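Pectate lyase 47 (Bacillus sp. TS-47, PDB 1VBL) probably cleaves pectate, the de-esterified form of pectin, by calcium-dependent beta-elimination, as a thermostable secreted lyase of polysaccharide lyase family 1. Local coordinates at residues I241-N246 with V272-N277; A15-G20 with S197-I202. One frame throughout, in Å; residues are numbered along the deposited sequence.

Contact 1 (I241-N246 with V272-N277); sequences ITISYN and VTLHHN
Val272 lies beside Ile241 on neighbouring parallel strands whose axes approach to 4.7 Å at an angle of 9°. Both its methyls face Ile241 CB, and CG1 also reaches Ile243 CD1. Thr273 sets the register: its N donates to Ile241 O, and its O accepts from Ile243 N at 2.7 Å in a nearly straight bond. Leu274 then runs alongside Ile243, with CD2 3.9 Å from Ile243 CD1. These aliphatic side chains also touch Ile234 or Leu232 of strand 232-235 or Val294 of strand 293-303, as expected for the interior of a parallel beta-helix. Thr242, Ser244, Thr273 and His275 line the other face.

The N of His275 continues the ladder to Ile243 O. With CG between the backbone N and the carbonyl carbon (chi1 69°), the imidazole swings across to Ser244, whose CB lies over its face, 3.7 Å from the centroid; NE2 binds Asp12. At His276 the positive phi values of this residue and Tyr245 mark the turn. His276 CB sits over the centre of the Tyr245 ring, 3.5 Å from the centroid. The two rings, though only 7° from parallel, are slid apart, so it is the phenol OH that covers the imidazole. ND1 of His276 and ND1 of His275 share a hydrogen bond of 2.8 Å.

Asn277 closes the walk. OD1 accepts from Asn246 N (2.9 Å) and, on the opposite face of its plane, from Asn246 ND2 (3.1 Å). Asn205 and Asn299 bond to Asn246 and Asn277 respectively, extending the series into the asparagine ladder of pectate lyases. The Asn277 amide thus works at both ends: ND2, from above the carbonyl plane, adds a second bond to Ile243 O, which the strand ladder already holds, and OD1 takes up backbone and side-chain N-H groups of Asn246 where the ladder gives way to the turn.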
loop_
_atom_site.group_PDB
_atom_site.type_symbol
_atom_site.label_atom_id
_atom_site.label_comp_id
_atom_site.label_asym_id
_atom_site.label_seq_id
_atom_site.Cartn_x
_atom_site.Cartn_y
_atom_site.Cartn_z
ATOM N N ILE A 241 -5.578 5.457 -10.949
ATOM C CA ILE A 241 -4.672 4.396 -10.547
ATOM C C ILE A 241 -5.330 3.027 -10.667
ATOM O O ILE A 241 -6.503 2.877 -10.350
ATOM C CB ILE A 241 -4.255 4.601 -9.079
ATOM C CG1 ILE A 241 -3.644 5.996 -8.913
ATOM C CG2 ILE A 241 -3.294 3.507 -8.641
ATOM C CD1 ILE A 241 -3.337 6.354 -7.477
ATOM N N THR A 242 -4.571 2.040 -11.134
ATOM C CA THR A 242 -5.076 0.677 -11.238
ATOM C C THR A 242 -4.135 -0.246 -10.467
ATOM O O THR A 242 -2.931 -0.281 -10.721
ATOM C CB THR A 242 -5.182 0.198 -12.705
ATOM O OG1 THR A 242 -6.223 0.927 -13.371
ATOM C CG2 THR A 242 -5.516 -1.299 -12.756
ATOM N N ILE A 243 -4.702 -0.971 -9.509
ATOM C CA ILE A 243 -3.969 -1.909 -8.660
ATOM C C ILE A 243 -4.545 -3.283 -8.983
ATOM O O ILE A 243 -5.663 -3.609 -8.573
ATOM C CB ILE A 243 -4.201 -1.573 -7.172
ATOM C CG1 ILE A 243 -3.684 -0.159 -6.883
ATOM C CG2 ILE A 243 -3.523 -2.606 -6.281
ATOM C CD1 ILE A 243 -3.994 0.330 -5.487
ATOM N N SER A 244 -3.777 -4.092 -9.707
ATOM C CA SER A 244 -4.280 -5.390 -10.125
ATOM C C SER A 244 -3.347 -6.582 -9.977
ATOM O O SER A 244 -2.130 -6.466 -10.110
ATOM C CB SER A 244 -4.715 -5.299 -11.583
ATOM O OG SER A 244 -3.638 -4.853 -12.390
ATOM N N TYR A 245 -3.947 -7.738 -9.712
ATOM C CA TYR A 245 -3.205 -8.981 -9.582
ATOM C C TYR A 245 -1.988 -8.938 -8.664
ATOM O O TYR A 245 -0.953 -9.531 -8.970
ATOM C CB TYR A 245 -2.788 -9.455 -10.971
ATOM C CG TYR A 245 -3.949 -9.972 -11.791
ATOM C CD1 TYR A 245 -4.421 -11.268 -11.613
ATOM C CD2 TYR A 245 -4.584 -9.161 -12.730
ATOM C CE1 TYR A 245 -5.498 -11.751 -12.352
ATOM C CE2 TYR A 245 -5.669 -9.634 -13.478
ATOM C CZ TYR A 245 -6.116 -10.931 -13.280
ATOM O OH TYR A 245 -7.179 -11.424 -14.004
ATOM N N ASN A 246 -2.121 -8.244 -7.537
ATOM C CA ASN A 246 -1.038 -8.155 -6.561
ATOM C C ASN A 246 -1.377 -9.030 -5.369
ATOM O O ASN A 246 -2.540 -9.358 -5.130
ATOM C CB ASN A 246 -0.874 -6.719 -6.048
ATOM C CG ASN A 246 -0.492 -5.751 -7.138
ATOM O OD1 ASN A 246 0.641 -5.760 -7.627
ATOM N ND2 ASN A 246 -1.439 -4.905 -7.532
ATOM N N VAL A 272 -9.473 5.191 -8.034
ATOM C CA VAL A 272 -8.644 3.999 -8.083
ATOM C C VAL A 272 -9.463 2.739 -8.332
ATOM O O VAL A 272 -10.608 2.634 -7.901
ATOM C CB VAL A 272 -7.893 3.811 -6.730
ATOM C CG1 VAL A 272 -6.911 2.645 -6.822
ATOM C CG2 VAL A 272 -7.171 5.098 -6.344
ATOM N N THR A 273 -8.859 1.790 -9.036
ATOM C CA THR A 273 -9.490 0.506 -9.314
ATOM C C THR A 273 -8.567 -0.559 -8.746
ATOM O O THR A 273 -7.360 -0.541 -9.001
ATOM C CB THR A 273 -9.632 0.229 -10.825
ATOM O OG1 THR A 273 -10.508 1.193 -11.411
ATOM C CG2 THR A 273 -10.199 -1.169 -11.060
ATOM N N LEU A 274 -9.135 -1.470 -7.965
ATOM C CA LEU A 274 -8.374 -2.563 -7.380
ATOM C C LEU A 274 -9.092 -3.847 -7.748
ATOM O O LEU A 274 -10.242 -4.060 -7.352
ATOM C CB LEU A 274 -8.314 -2.448 -5.856
ATOM C CG LEU A 274 -7.752 -1.154 -5.266
ATOM C CD1 LEU A 274 -8.878 -0.148 -5.099
ATOM C CD2 LEU A 274 -7.106 -1.448 -3.911
ATOM N N HIS A 275 -8.429 -4.702 -8.513
ATOM C CA HIS A 275 -9.059 -5.947 -8.896
ATOM C C HIS A 275 -8.097 -7.121 -8.962
ATOM O O HIS A 275 -6.900 -6.961 -9.223
ATOM C CB HIS A 275 -9.822 -5.770 -10.224
ATOM C CG HIS A 275 -8.951 -5.567 -11.428
ATOM N ND1 HIS A 275 -8.393 -6.616 -12.127
ATOM C CD2 HIS A 275 -8.587 -4.442 -12.086
ATOM C CE1 HIS A 275 -7.725 -6.146 -13.165
ATOM N NE2 HIS A 275 -7.827 -4.828 -13.165
ATOM N N HIS A 276 -8.642 -8.300 -8.684
ATOM C CA HIS A 276 -7.888 -9.546 -8.694
ATOM C C HIS A 276 -6.675 -9.567 -7.780
ATOM O O HIS A 276 -5.678 -10.232 -8.069
ATOM C CB HIS A 276 -7.473 -9.895 -10.122
ATOM C CG HIS A 276 -8.631 -10.203 -11.018
ATOM N ND1 HIS A 276 -9.256 -9.242 -11.785
ATOM C CD2 HIS A 276 -9.307 -11.355 -11.233
ATOM C CE1 HIS A 276 -10.267 -9.790 -12.434
ATOM N NE2 HIS A 276 -10.319 -11.071 -12.117
ATOM N N ASN A 277 -6.761 -8.842 -6.672
ATOM C CA ASN A 277 -5.663 -8.822 -5.724
ATOM C C ASN A 277 -5.937 -9.904 -4.696
ATOM O O ASN A 277 -7.089 -10.238 -4.414
ATOM C CB ASN A 277 -5.553 -7.450 -5.049
ATOM C CG ASN A 277 -5.180 -6.356 -6.032
ATOM O OD1 ASN A 277 -4.072 -6.340 -6.570
ATOM N ND2 ASN A 277 -6.111 -5.444 -6.281
#

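Contact 2 (A15-G20 with S197-I202); sequences AAYGEG and SSHIWI
His199 drives its imidazole into the backbone of the turn at Tyr17, and the hydrogen bond formed there is the one direct polar tie between 15-20 and 197-202. NE2 donates to Tyr17 O at 2.8 Å, with an N-H...O angle of 150°. The acceptor lies near the plane of the imidazole, but the donor stands above the plane of the carbonyl, 36° out of it. Tyr17 O also receives Gly20 N at 3.0 Å, the closing bond of a type II' beta turn, and the two donors arrive from opposite faces of the carbonyl plane. Gly18 occupies the second position of that turn with a positive phi.

Carbon-to-oxygen contacts complete the surround of the ring. His199 CD2 is 3.3 Å from Ala15 O, which approaches at the ring edge, and equally 3.3 Å from Gly20 O, which comes in obliquely. The ring reaches this site with CG beside the backbone N and anti to the carbonyl carbon (chi1 -70°). A methyl-to-carbonyl contact is the lesser element: Ala15 CB rests 3.6 Å from Ile200 O, just after the corner the chain turns at His199.

Phe240 adds an aromatic wall, stacking on Tyr17 and meeting the His199 ring at a slant.

On the far side of the imidazole, ND1 makes a weak bond of 3.4 Å to Ser198 OG, itself bonded to Asp156. The bond to Tyr17 O requires a proton on NE2; with ND1 also placed as a donor, though weakly, and three carbonyl oxygens near CD2 and NE2, these surroundings would probably favour a positively charged imidazole.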
loop_
_atom_site.group_PDB
_atom_site.type_symbol
_atom_site.label_atom_id
_atom_site.label_comp_id
_atom_site.label_asym_id
_atom_site.label_seq_id
_atom_site.Cartn_x
_atom_site.Cartn_y
_atom_site.Cartn_z
ATOM N N ALA A 15 -6.754 3.973 -14.249
ATOM C CA ALA A 15 -5.480 4.365 -14.850
ATOM C C ALA A 15 -5.556 4.369 -16.377
ATOM O O ALA A 15 -4.644 4.852 -17.051
ATOM C CB ALA A 15 -4.372 3.428 -14.387
ATOM N N ALA A 16 -6.639 3.827 -16.923
ATOM C CA ALA A 16 -6.818 3.782 -18.373
ATOM C C ALA A 16 -7.458 5.072 -18.891
ATOM O O ALA A 16 -7.554 5.290 -20.099
ATOM C CB ALA A 16 -7.678 2.585 -18.758
ATOM N N TYR A 17 -7.883 5.926 -17.967
ATOM C CA TYR A 17 -8.520 7.189 -18.324
ATOM C C TYR A 17 -7.683 7.997 -19.315
ATOM O O TYR A 17 -6.457 8.074 -19.193
ATOM C CB TYR A 17 -8.765 8.029 -17.069
ATOM C CG TYR A 17 -9.439 9.352 -17.355
ATOM C CD1 TYR A 17 -10.806 9.419 -17.622
ATOM C CD2 TYR A 17 -8.701 10.535 -17.393
ATOM C CE1 TYR A 17 -11.424 10.634 -17.924
ATOM C CE2 TYR A 17 -9.307 11.753 -17.694
ATOM C CZ TYR A 17 -10.666 11.795 -17.958
ATOM O OH TYR A 17 -11.263 13.000 -18.261
ATOM N N GLY A 18 -8.357 8.597 -20.293
ATOM C CA GLY A 18 -7.668 9.403 -21.289
ATOM C C GLY A 18 -6.716 8.604 -22.154
ATOM O O GLY A 18 -7.128 7.671 -22.842
ATOM N N GLU A 19 -5.438 8.973 -22.118
ATOM C CA GLU A 19 -4.412 8.290 -22.900
ATOM C C GLU A 19 -3.935 7.007 -22.223
ATOM O O GLU A 19 -3.129 6.262 -22.781
ATOM C CB GLU A 19 -3.221 9.222 -23.129
ATOM C CG GLU A 19 -3.548 10.431 -23.983
ATOM C CD GLU A 19 -4.069 10.045 -25.353
ATOM O OE1 GLU A 19 -3.344 9.342 -26.089
ATOM O OE2 GLU A 19 -5.202 10.446 -25.696
ATOM N N GLY A 20 -4.429 6.758 -21.016
ATOM C CA GLY A 20 -4.050 5.552 -20.306
ATOM C C GLY A 20 -2.670 5.592 -19.679
ATOM O O GLY A 20 -2.076 6.656 -19.513
ATOM N N SER A 197 0.207 12.031 -7.748
ATOM C CA SER A 197 0.538 11.446 -9.039
ATOM C C SER A 197 -0.664 10.800 -9.709
ATOM O O SER A 197 -1.609 10.385 -9.040
ATOM C CB SER A 197 1.646 10.410 -8.861
ATOM O OG SER A 197 2.782 10.998 -8.256
ATOM N N SER A 198 -0.623 10.707 -11.034
ATOM C CA SER A 198 -1.727 10.103 -11.768
ATOM C C SER A 198 -1.251 9.106 -12.818
ATOM O O SER A 198 -0.083 9.103 -13.207
ATOM C CB SER A 198 -2.582 11.185 -12.433
ATOM O OG SER A 198 -1.893 11.789 -13.509
ATOM N N HIS A 199 -2.178 8.267 -13.273
ATOM C CA HIS A 199 -1.897 7.235 -14.266
ATOM C C HIS A 199 -0.779 6.313 -13.808
ATOM O O HIS A 199 0.311 6.283 -14.384
ATOM C CB HIS A 199 -1.570 7.867 -15.622
ATOM C CG HIS A 199 -2.753 8.512 -16.270
ATOM N ND1 HIS A 199 -3.057 9.846 -16.106
ATOM C CD2 HIS A 199 -3.752 7.988 -17.017
ATOM C CE1 HIS A 199 -4.193 10.116 -16.724
ATOM N NE2 HIS A 199 -4.636 9.005 -17.285
ATOM N N ILE A 200 -1.072 5.557 -12.758
ATOM C CA ILE A 200 -0.112 4.624 -12.185
ATOM C C ILE A 200 -0.709 3.226 -12.206
ATOM O O ILE A 200 -1.850 3.028 -11.802
ATOM C CB ILE A 200 0.207 4.979 -10.716
ATOM C CG1 ILE A 200 0.504 6.477 -10.580
ATOM C CG2 ILE A 200 1.375 4.133 -10.221
ATOM C CD1 ILE A 200 1.702 6.965 -11.379
ATOM N N TRP A 201 0.067 2.260 -12.682
ATOM C CA TRP A 201 -0.389 0.880 -12.737
ATOM C C TRP A 201 0.541 0.022 -11.894
ATOM O O TRP A 201 1.731 -0.079 -12.181
ATOM C CB TRP A 201 -0.401 0.387 -14.185
ATOM C CG TRP A 201 -0.938 -1.004 -14.369
ATOM C CD1 TRP A 201 -1.915 -1.619 -13.630
ATOM C CD2 TRP A 201 -0.587 -1.921 -15.410
ATOM N NE1 TRP A 201 -2.194 -2.859 -14.153
ATOM C CE2 TRP A 201 -1.394 -3.070 -15.246
ATOM C CE3 TRP A 201 0.329 -1.884 -16.472
ATOM C CZ2 TRP A 201 -1.312 -4.174 -16.105
ATOM C CZ3 TRP A 201 0.410 -2.982 -17.327
ATOM C CH2 TRP A 201 -0.407 -4.111 -17.137
ATOM N N ILE A 202 -0.011 -0.567 -10.837
ATOM C CA ILE A 202 0.734 -1.441 -9.931
ATOM C C ILE A 202 0.162 -2.824 -10.197
ATOM O O ILE A 202 -0.959 -3.119 -9.797
ATOM C CB ILE A 202 0.486 -1.049 -8.468
ATOM C CG1 ILE A 202 0.824 0.437 -8.264
ATOM C CG2 ILE A 202 1.292 -1.954 -7.540
ATOM C CD1 ILE A 202 2.241 0.816 -8.673
#

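The two contacts, with centres 12 Å apart, occupy the same stretch of the parallel beta-helix. Contact 2 closes along the chain before contact 1 opens. Strand 200-208, entered by 197-202, pairs with strand 239-251, which pairs in turn with strand 272-280, so three successive turns of the helix are linked. Thr242 O to Ile202 N and Asn246 ND2 to Ile202 O, each 2.9 Å, are probable hydrogen bonds between the contacts. The N-terminal loop spans both: Ala15 N bonds to Thr242 OG1. Contact 1 thus belongs to the repeating framework, with the side chain of Ile243 about 13 Å from the bound calcium ion, whereas contact 2 fastens the N-terminal loop to it.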